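Local coordinates for protein 4-phosphoerythronate dehydrogenase (Lactobacillus jensenii, PDB 4PRK) that probably interconverts pyruvate and D-lactate with NAD as cofactor, as a D-lactate dehydrogenase of the D-isomer specific 2-hydroxyacid dehydrogenase family, at residues E143-K147 with F165-K171; S266-K270 with V292-S296. All coordinates share one frame; numbering follows the deposited sequence.

Both interactions belong to the NAD-binding half of the chain, yet they tie down different elements and do not touch: their centres lie 30 Å apart and their nearest atoms about 15 Å. Interaction 1 is the more peripheral and only partly buried; it joins the loop before strand 148-152 to the end of helix 155-167 by apolar packing of an isoleucine on a phenylalanine and a methionine, and by one backbone hydrogen bond. Interaction 2 is a buried contact nearer the middle of the chain. There two loops that follow strands 255-258 and 290-292 meet mainly through two phenylalanine rings packed against backbone; no hydrogen bond joins 266-270 to 292-296. The second subunit reaches both.

Interaction 1: E143-K147 with F165-K171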
ATOM      1  N   GLU A 143     -14.517   1.676 -10.057  1.00 27.19           N
ATOM      2  CA  GLU A 143     -13.406   1.926  -9.175  1.00 26.45           C
ATOM      3  C   GLU A 143     -12.400   0.864  -9.499  1.00 25.66           C
ATOM      4  O   GLU A 143     -12.742  -0.260  -9.859  1.00 24.89           O
ATOM      5  CB  GLU A 143     -13.774   1.913  -7.688  1.00 27.87           C
ATOM      6  CG  GLU A 143     -14.557   3.124  -7.213  1.00 28.60           C
ATOM      7  CD  GLU A 143     -16.068   2.996  -7.447  1.00 33.06           C
ATOM      8  OE1 GLU A 143     -16.504   1.910  -7.894  1.00 32.56           O
ATOM      9  OE2 GLU A 143     -16.818   3.951  -7.122  1.00 34.19           O
ATOM     10  N   ILE A 144     -11.144   1.215  -9.332  1.00 26.51           N
ATOM     11  CA  ILE A 144     -10.083   0.359  -9.737  1.00 29.89           C
ATOM     12  C   ILE A 144     -10.028  -0.885  -8.854  1.00 29.00           C
ATOM     13  O   ILE A 144      -9.698  -1.972  -9.359  1.00 30.24           O
ATOM     14  CB  ILE A 144      -8.756   1.161  -9.800  1.00 34.59           C
ATOM     15  CG1 ILE A 144      -7.736   0.436 -10.625  1.00 38.72           C
ATOM     16  CG2 ILE A 144      -8.216   1.440  -8.417  1.00 40.20           C
ATOM     17  CD1 ILE A 144      -7.982   0.642 -12.105  1.00 40.87           C
ATOM     18  N   TYR A 145     -10.426  -0.785  -7.573  1.00 27.14           N
ATOM     19  CA  TYR A 145     -10.523  -1.995  -6.727  1.00 26.93           C
ATOM     20  C   TYR A 145     -11.650  -2.929  -7.173  1.00 27.74           C
ATOM     21  O   TYR A 145     -11.850  -3.984  -6.571  1.00 29.29           O
ATOM     22  CB  TYR A 145     -10.695  -1.673  -5.185  1.00 28.21           C
ATOM     23  CG  TYR A 145     -11.898  -0.839  -4.841  1.00 27.36           C
ATOM     24  CD1 TYR A 145     -13.152  -1.394  -4.661  1.00 28.86           C
ATOM     25  CD2 TYR A 145     -11.774   0.509  -4.723  1.00 29.78           C
ATOM     26  CE1 TYR A 145     -14.234  -0.583  -4.349  1.00 31.90           C
ATOM     27  CE2 TYR A 145     -12.818   1.299  -4.446  1.00 30.82           C
ATOM     28  CZ  TYR A 145     -14.050   0.763  -4.273  1.00 30.82           C
ATOM     29  OH  TYR A 145     -15.041   1.647  -3.979  1.00 40.98           O
ATOM     30  N   ASN A 146     -12.409  -2.606  -8.206  1.00 26.83           N
ATOM     31  CA  ASN A 146     -13.351  -3.636  -8.704  1.00 28.93           C
ATOM     32  C   ASN A 146     -12.855  -4.340  -9.954  1.00 30.51           C
ATOM     33  O   ASN A 146     -13.534  -5.188 -10.474  1.00 32.70           O
ATOM     34  CB  ASN A 146     -14.717  -3.038  -8.951  1.00 27.18           C
ATOM     35  CG  ASN A 146     -15.372  -2.593  -7.675  1.00 28.81           C
ATOM     36  OD1 ASN A 146     -15.880  -1.482  -7.553  1.00 29.16           O
ATOM     37  ND2 ASN A 146     -15.356  -3.464  -6.717  1.00 25.51           N
ATOM     38  N   LYS A 147     -11.666  -4.006 -10.409  1.00 28.86           N
ATOM     39  CA  LYS A 147     -11.169  -4.486 -11.686  1.00 28.08           C
ATOM     40  C   LYS A 147     -10.145  -5.559 -11.464  1.00 26.04           C
ATOM     41  O   LYS A 147      -9.483  -5.594 -10.400  1.00 29.82           O
ATOM     42  CB  LYS A 147     -10.541  -3.299 -12.421  1.00 28.16           C
ATOM     43  CG  LYS A 147     -11.549  -2.255 -12.868  1.00 33.93           C
ATOM     44  CD  LYS A 147     -11.594  -2.189 -14.376  1.00 42.51           C
ATOM     45  CE  LYS A 147     -12.633  -1.247 -14.950  1.00 45.65           C
ATOM     46  NZ  LYS A 147     -13.800  -2.052 -15.367  1.00 55.01           N
ATOM     47  N   PHE A 165      -1.098  -1.330  -8.927  1.00 24.08           N
ATOM     48  CA  PHE A 165      -2.515  -1.728  -9.008  1.00 25.27           C
ATOM     49  C   PHE A 165      -3.025  -2.416  -7.736  1.00 25.38           C
ATOM     50  O   PHE A 165      -4.112  -2.111  -7.251  1.00 24.20           O
ATOM     51  CB  PHE A 165      -2.814  -2.551 -10.274  1.00 24.68           C
ATOM     52  CG  PHE A 165      -3.087  -1.711 -11.493  1.00 23.33           C
ATOM     53  CD1 PHE A 165      -4.048  -0.716 -11.471  1.00 24.09           C
ATOM     54  CD2 PHE A 165      -2.413  -1.936 -12.648  1.00 23.82           C
ATOM     55  CE1 PHE A 165      -4.316   0.055 -12.599  1.00 25.36           C
ATOM     56  CE2 PHE A 165      -2.676  -1.174 -13.779  1.00 25.76           C
ATOM     57  CZ  PHE A 165      -3.623  -0.169 -13.749  1.00 24.60           C
ATOM     58  N   SER A 166      -2.239  -3.316  -7.163  1.00 24.79           N
ATOM     59  CA  SER A 166      -2.713  -4.035  -5.953  1.00 26.39           C
ATOM     60  C   SER A 166      -2.759  -3.090  -4.777  1.00 25.21           C
ATOM     61  O   SER A 166      -3.572  -3.253  -3.919  1.00 28.29           O
ATOM     62  CB  SER A 166      -1.858  -5.247  -5.642  1.00 26.17           C
ATOM     63  OG  SER A 166      -0.574  -4.755  -5.467  1.00 31.48           O
ATOM     64  N   ALA A 167      -1.937  -2.047  -4.751  1.00 27.20           N
ATOM     65  CA  ALA A 167      -2.004  -1.107  -3.661  1.00 25.28           C
ATOM     66  C   ALA A 167      -3.261  -0.234  -3.768  1.00 29.58           C
ATOM     67  O   ALA A 167      -3.710   0.277  -2.768  1.00 27.81           O
ATOM     68  CB  ALA A 167      -0.753  -0.273  -3.588  1.00 24.08           C
ATOM     69  N   MET A 168      -3.856  -0.095  -4.967  1.00 31.38           N
ATOM     70  CA  MET A 168      -5.170   0.555  -5.087  1.00 30.15           C
ATOM     71  C   MET A 168      -6.349  -0.418  -4.815  1.00 27.75           C
ATOM     72  O   MET A 168      -7.542  -0.021  -4.811  1.00 25.41           O
ATOM     73  CB  MET A 168      -5.339   1.165  -6.476  1.00 32.32           C
ATOM     74  CG  MET A 168      -4.254   2.146  -6.855  1.00 32.50           C
ATOM     75  SD  MET A 168      -4.611   3.097  -8.335  1.00 35.48           S
ATOM     76  CE  MET A 168      -3.777   2.194  -9.574  1.00 38.61           C
ATOM     77  N   GLY A 169      -6.028  -1.680  -4.577  1.00 25.09           N
ATOM     78  CA  GLY A 169      -7.032  -2.678  -4.258  1.00 25.04           C
ATOM     79  C   GLY A 169      -7.463  -3.571  -5.424  1.00 28.43           C
ATOM     80  O   GLY A 169      -8.287  -4.470  -5.236  1.00 28.13           O
ATOM     81  N   ALA A 170      -6.904  -3.373  -6.622  1.00 26.75           N
ATOM     82  CA  ALA A 170      -7.233  -4.246  -7.743  1.00 25.47           C
ATOM     83  C   ALA A 170      -6.748  -5.669  -7.544  1.00 26.97           C
ATOM     84  O   ALA A 170      -5.755  -5.900  -6.873  1.00 29.41           O
ATOM     85  CB  ALA A 170      -6.651  -3.710  -9.035  1.00 22.88           C
ATOM     86  N   LYS A 171      -7.410  -6.625  -8.191  1.00 27.61           N
ATOM     87  CA  LYS A 171      -6.872  -7.968  -8.268  1.00 28.03           C
ATOM     88  C   LYS A 171      -5.962  -8.063  -9.487  1.00 26.53           C
ATOM     89  O   LYS A 171      -6.375  -7.711 -10.589  1.00 28.38           O
ATOM     90  CB  LYS A 171      -8.006  -9.004  -8.367  1.00 32.18           C
ATOM     91  CG  LYS A 171      -7.486 -10.429  -8.473  1.00 36.85           C
ATOM     92  CD  LYS A 171      -8.473 -11.326  -9.164  1.00 43.52           C
ATOM     93  CE  LYS A 171      -9.178 -12.296  -8.245  1.00 48.63           C
ATOM     94  NZ  LYS A 171      -9.461 -13.538  -9.038  1.00 46.53           N
TER
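Ile144 meets the ring of Phe165 obliquely, its CD1 lying 3.7 Å from Phe165 CE1, and the two side chains cross at about a right angle. The other flat group, the Tyr145 ring, has Glu143 CB over one face and Met168 O near its plane at an edge. Tyr145 touches the helix end through its root: CB is 3.6 Å from Met168 O. With chi1 at 58° the ring folds back over Glu143, away from the helix, and its hydroxyl is hydrogen-bonded to Glu184 of the third subunit.

Ile144 works with two branches. CG1 stands anti to the backbone N (chi1 -162°) and carries CD1 to Phe165, while CG2 presses on Met168, a tight 3.5 Å from its CB, with SD a little farther off. An alanine here would lose both branches and would probably open a gap in front of Phe165 and Met168.

The helix ends in a Schellman motif. Ala170 N reaches back to Phe165 O and Gly169 N to Ser166 O, with Gly169 at a positive phi of 99°. A CB on Gly169 would crowd Met168 O and would also fall 2.9 Å from Tyr145 CB; its absence leaves room for the 3-10 turn 144-146. This is the bend of a Rossmann beta-alpha-beta crossover: helix 155-167 follows strand 148-152 and turns here into strand 171-175, the parallel neighbour. The pairing starts with Lys171 N giving a bond to Lys147 O (3.2 Å) and continues between Lys171 and Ile149. Beside it, Ala170 CB nestles 3.5 Å from Ile144 O. Outside the pair, Met115 of helix 103-118 touches both Ile144 and Met168, and Arg104 of the second subunit hydrogen-bonds Met168 O.

Interaction 2: S266-K270 with V292-S296; sequences SYFFK and VTPHS
Phe268 lies with one face of its ring against Pro294, whose CA stands 3.9 Å from the ring centroid and 20° off the normal, a CH-pi contact displaced toward the rim. With CG anti to the carbonyl carbon and beside the backbone N (chi1 -85°), the ring is carried straight onto the other loop.

The aliphatic contacts are few. Val292 CG1 comes up to the edge of the Phe268 ring, near its plane, 4.2 Å from CZ. The CB of His295 touches both phenylalanines, 3.6 Å from Phe269 CZ and 3.9 Å from Phe268 CD2.

Most of the remaining contact is ring against backbone. Pro294 is the centre of an inverse gamma turn, closed by a weak bond from His295 N to Thr293 O, and Phe268 covers both ends of it: CE2 is 3.5 Å from His295 N and CZ is 3.6 Å from Thr293 O. Phe269 CE1 approaches Pro294 O at 3.6 Å. The two rings stand on the middle positions of a type II beta turn from Tyr267 to Lys270, Phe269 having a positive phi of 74°, and both meet the chain at 293-295. No hydrogen bond passes between residues 266-270 and 292-296.

His295 also packs on Glu264, consistent with the histidine and glutamate that meet in the active site of D-2-hydroxyacid dehydrogenases. From the second subunit, Phe124 packs on Pro294 and Asn135 on Phe269. The side chain of Thr293 points away from 266-270, its hydroxyl hydrogen-bonded to Asp259, and its backbone pairs with Leu258 of strand 255-258. The loop 292-296 thus leaves strand 290-292, at the edge of the parallel sheet within this chain, touches helix 103-118 at Met109, and leads into helix 301-319.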
ATOM      1  N   SER A 266       9.466   4.724 -38.331  1.00 37.80           N
ATOM      2  CA  SER A 266       9.356   5.691 -39.389  1.00 41.50           C
ATOM      3  C   SER A 266       9.106   7.110 -38.871  1.00 42.20           C
ATOM      4  O   SER A 266       9.571   8.060 -39.457  1.00 43.85           O
ATOM      5  CB  SER A 266       8.328   5.259 -40.421  1.00 42.11           C
ATOM      6  OG  SER A 266       7.058   5.740 -40.090  1.00 45.43           O
ATOM      7  N   TYR A 267       8.312   7.249 -37.819  1.00 37.46           N
ATOM      8  CA  TYR A 267       7.975   8.569 -37.307  1.00 35.65           C
ATOM      9  C   TYR A 267       8.236   8.915 -35.834  1.00 35.87           C
ATOM     10  O   TYR A 267       8.327  10.074 -35.499  1.00 40.08           O
ATOM     11  CB  TYR A 267       6.535   8.892 -37.659  1.00 37.25           C
ATOM     12  CG  TYR A 267       5.539   7.912 -37.130  1.00 34.64           C
ATOM     13  CD1 TYR A 267       5.503   6.621 -37.595  1.00 35.35           C
ATOM     14  CD2 TYR A 267       4.624   8.288 -36.176  1.00 35.77           C
ATOM     15  CE1 TYR A 267       4.582   5.723 -37.122  1.00 34.36           C
ATOM     16  CE2 TYR A 267       3.702   7.402 -35.697  1.00 34.19           C
ATOM     17  CZ  TYR A 267       3.689   6.120 -36.172  1.00 36.06           C
ATOM     18  OH  TYR A 267       2.776   5.236 -35.698  1.00 37.65           O
ATOM     19  N   PHE A 268       8.340   7.933 -34.956  1.00 34.47           N
ATOM     20  CA  PHE A 268       8.610   8.221 -33.550  1.00 34.34           C
ATOM     21  C   PHE A 268      10.000   8.848 -33.406  1.00 36.29           C
ATOM     22  O   PHE A 268      10.938   8.427 -34.051  1.00 34.95           O
ATOM     23  CB  PHE A 268       8.505   6.952 -32.699  1.00 34.18           C
ATOM     24  CG  PHE A 268       7.116   6.628 -32.239  1.00 31.20           C
ATOM     25  CD1 PHE A 268       6.013   7.089 -32.912  1.00 33.64           C
ATOM     26  CD2 PHE A 268       6.922   5.843 -31.131  1.00 31.72           C
ATOM     27  CE1 PHE A 268       4.748   6.779 -32.477  1.00 33.61           C
ATOM     28  CE2 PHE A 268       5.663   5.533 -30.689  1.00 28.87           C
ATOM     29  CZ  PHE A 268       4.572   6.000 -31.363  1.00 29.73           C
ATOM     30  N   PHE A 269      10.117   9.848 -32.549  1.00 36.02           N
ATOM     31  CA  PHE A 269      11.363  10.564 -32.338  1.00 37.61           C
ATOM     32  C   PHE A 269      11.769  11.528 -33.469  1.00 38.29           C
ATOM     33  O   PHE A 269      12.887  12.001 -33.477  1.00 37.65           O
ATOM     34  CB  PHE A 269      12.484   9.600 -31.937  1.00 38.31           C
ATOM     35  CG  PHE A 269      12.144   8.783 -30.727  1.00 39.56           C
ATOM     36  CD1 PHE A 269      11.680   9.403 -29.575  1.00 42.94           C
ATOM     37  CD2 PHE A 269      12.226   7.419 -30.753  1.00 42.02           C
ATOM     38  CE1 PHE A 269      11.358   8.686 -28.463  1.00 42.64           C
ATOM     39  CE2 PHE A 269      11.874   6.679 -29.647  1.00 44.41           C
ATOM     40  CZ  PHE A 269      11.430   7.316 -28.504  1.00 44.65           C
ATOM     41  N   LYS A 270      10.851  11.851 -34.384  1.00 39.83           N
ATOM     42  CA  LYS A 270      11.143  12.743 -35.533  1.00 40.66           C
ATOM     43  C   LYS A 270      10.116  13.811 -35.601  1.00 40.34           C
ATOM     44  O   LYS A 270       9.078  13.669 -34.946  1.00 40.77           O
ATOM     45  CB  LYS A 270      11.115  11.969 -36.856  1.00 38.24           C
ATOM     46  CG  LYS A 270      12.326  11.125 -37.011  1.00 40.58           C
ATOM     47  CD  LYS A 270      12.045   9.857 -37.772  1.00 48.06           C
ATOM     48  CE  LYS A 270      13.301   9.015 -37.781  1.00 52.04           C
ATOM     49  NZ  LYS A 270      12.967   7.696 -38.361  1.00 60.05           N
ATOM     50  N   VAL A 292      -2.233   7.421 -27.667  1.00 28.02           N
ATOM     51  CA  VAL A 292      -0.912   7.049 -28.173  1.00 28.27           C
ATOM     52  C   VAL A 292       0.079   8.090 -27.750  1.00 28.15           C
ATOM     53  O   VAL A 292      -0.181   9.248 -27.902  1.00 24.96           O
ATOM     54  CB  VAL A 292      -0.835   6.898 -29.710  1.00 32.05           C
ATOM     55  CG1 VAL A 292       0.558   6.339 -30.132  1.00 32.64           C
ATOM     56  CG2 VAL A 292      -1.980   6.025 -30.230  1.00 29.67           C
ATOM     57  N   THR A 293       1.206   7.630 -27.192  1.00 27.91           N
ATOM     58  CA  THR A 293       2.327   8.448 -26.838  1.00 27.13           C
ATOM     59  C   THR A 293       3.546   7.957 -27.591  1.00 26.52           C
ATOM     60  O   THR A 293       3.628   6.772 -27.947  1.00 28.28           O
ATOM     61  CB  THR A 293       2.620   8.391 -25.316  1.00 27.28           C
ATOM     62  OG1 THR A 293       2.538   7.041 -24.838  1.00 25.96           O
ATOM     63  CG2 THR A 293       1.606   9.280 -24.557  1.00 28.63           C
ATOM     64  N   PRO A 294       4.500   8.853 -27.844  1.00 26.49           N
ATOM     65  CA  PRO A 294       5.664   8.539 -28.656  1.00 29.97           C
ATOM     66  C   PRO A 294       6.784   7.884 -27.906  1.00 29.10           C
ATOM     67  O   PRO A 294       7.829   8.495 -27.732  1.00 29.69           O
ATOM     68  CB  PRO A 294       6.110   9.923 -29.157  1.00 31.37           C
ATOM     69  CG  PRO A 294       5.623  10.872 -28.138  1.00 30.51           C
ATOM     70  CD  PRO A 294       4.556  10.219 -27.334  1.00 26.93           C
ATOM     71  N   HIS A 295       6.552   6.652 -27.450  1.00 31.96           N
ATOM     72  CA  HIS A 295       7.539   5.882 -26.711  1.00 32.35           C
ATOM     73  C   HIS A 295       8.179   6.757 -25.627  1.00 30.63           C
ATOM     74  O   HIS A 295       9.394   6.765 -25.439  1.00 31.25           O
ATOM     75  CB  HIS A 295       8.602   5.239 -27.652  1.00 34.95           C
ATOM     76  CG  HIS A 295       8.916   3.804 -27.320  1.00 40.18           C
ATOM     77  ND1 HIS A 295       9.327   3.393 -26.061  1.00 43.88           N
ATOM     78  CD2 HIS A 295       8.844   2.677 -28.068  1.00 39.18           C
ATOM     79  CE1 HIS A 295       9.481   2.079 -26.049  1.00 39.03           C
ATOM     80  NE2 HIS A 295       9.201   1.621 -27.254  1.00 44.15           N
ATOM     81  N   SER A 296       7.353   7.462 -24.871  1.00 30.71           N
ATOM     82  CA  SER A 296       7.867   8.279 -23.827  1.00 27.23           C
ATOM     83  C   SER A 296       7.585   7.707 -22.419  1.00 29.52           C
ATOM     84  O   SER A 296       7.683   8.452 -21.392  1.00 25.50           O
ATOM     85  CB  SER A 296       7.279   9.691 -24.001  1.00 28.94           C
ATOM     86  OG  SER A 296       5.822   9.720 -23.927  1.00 28.35           O
TER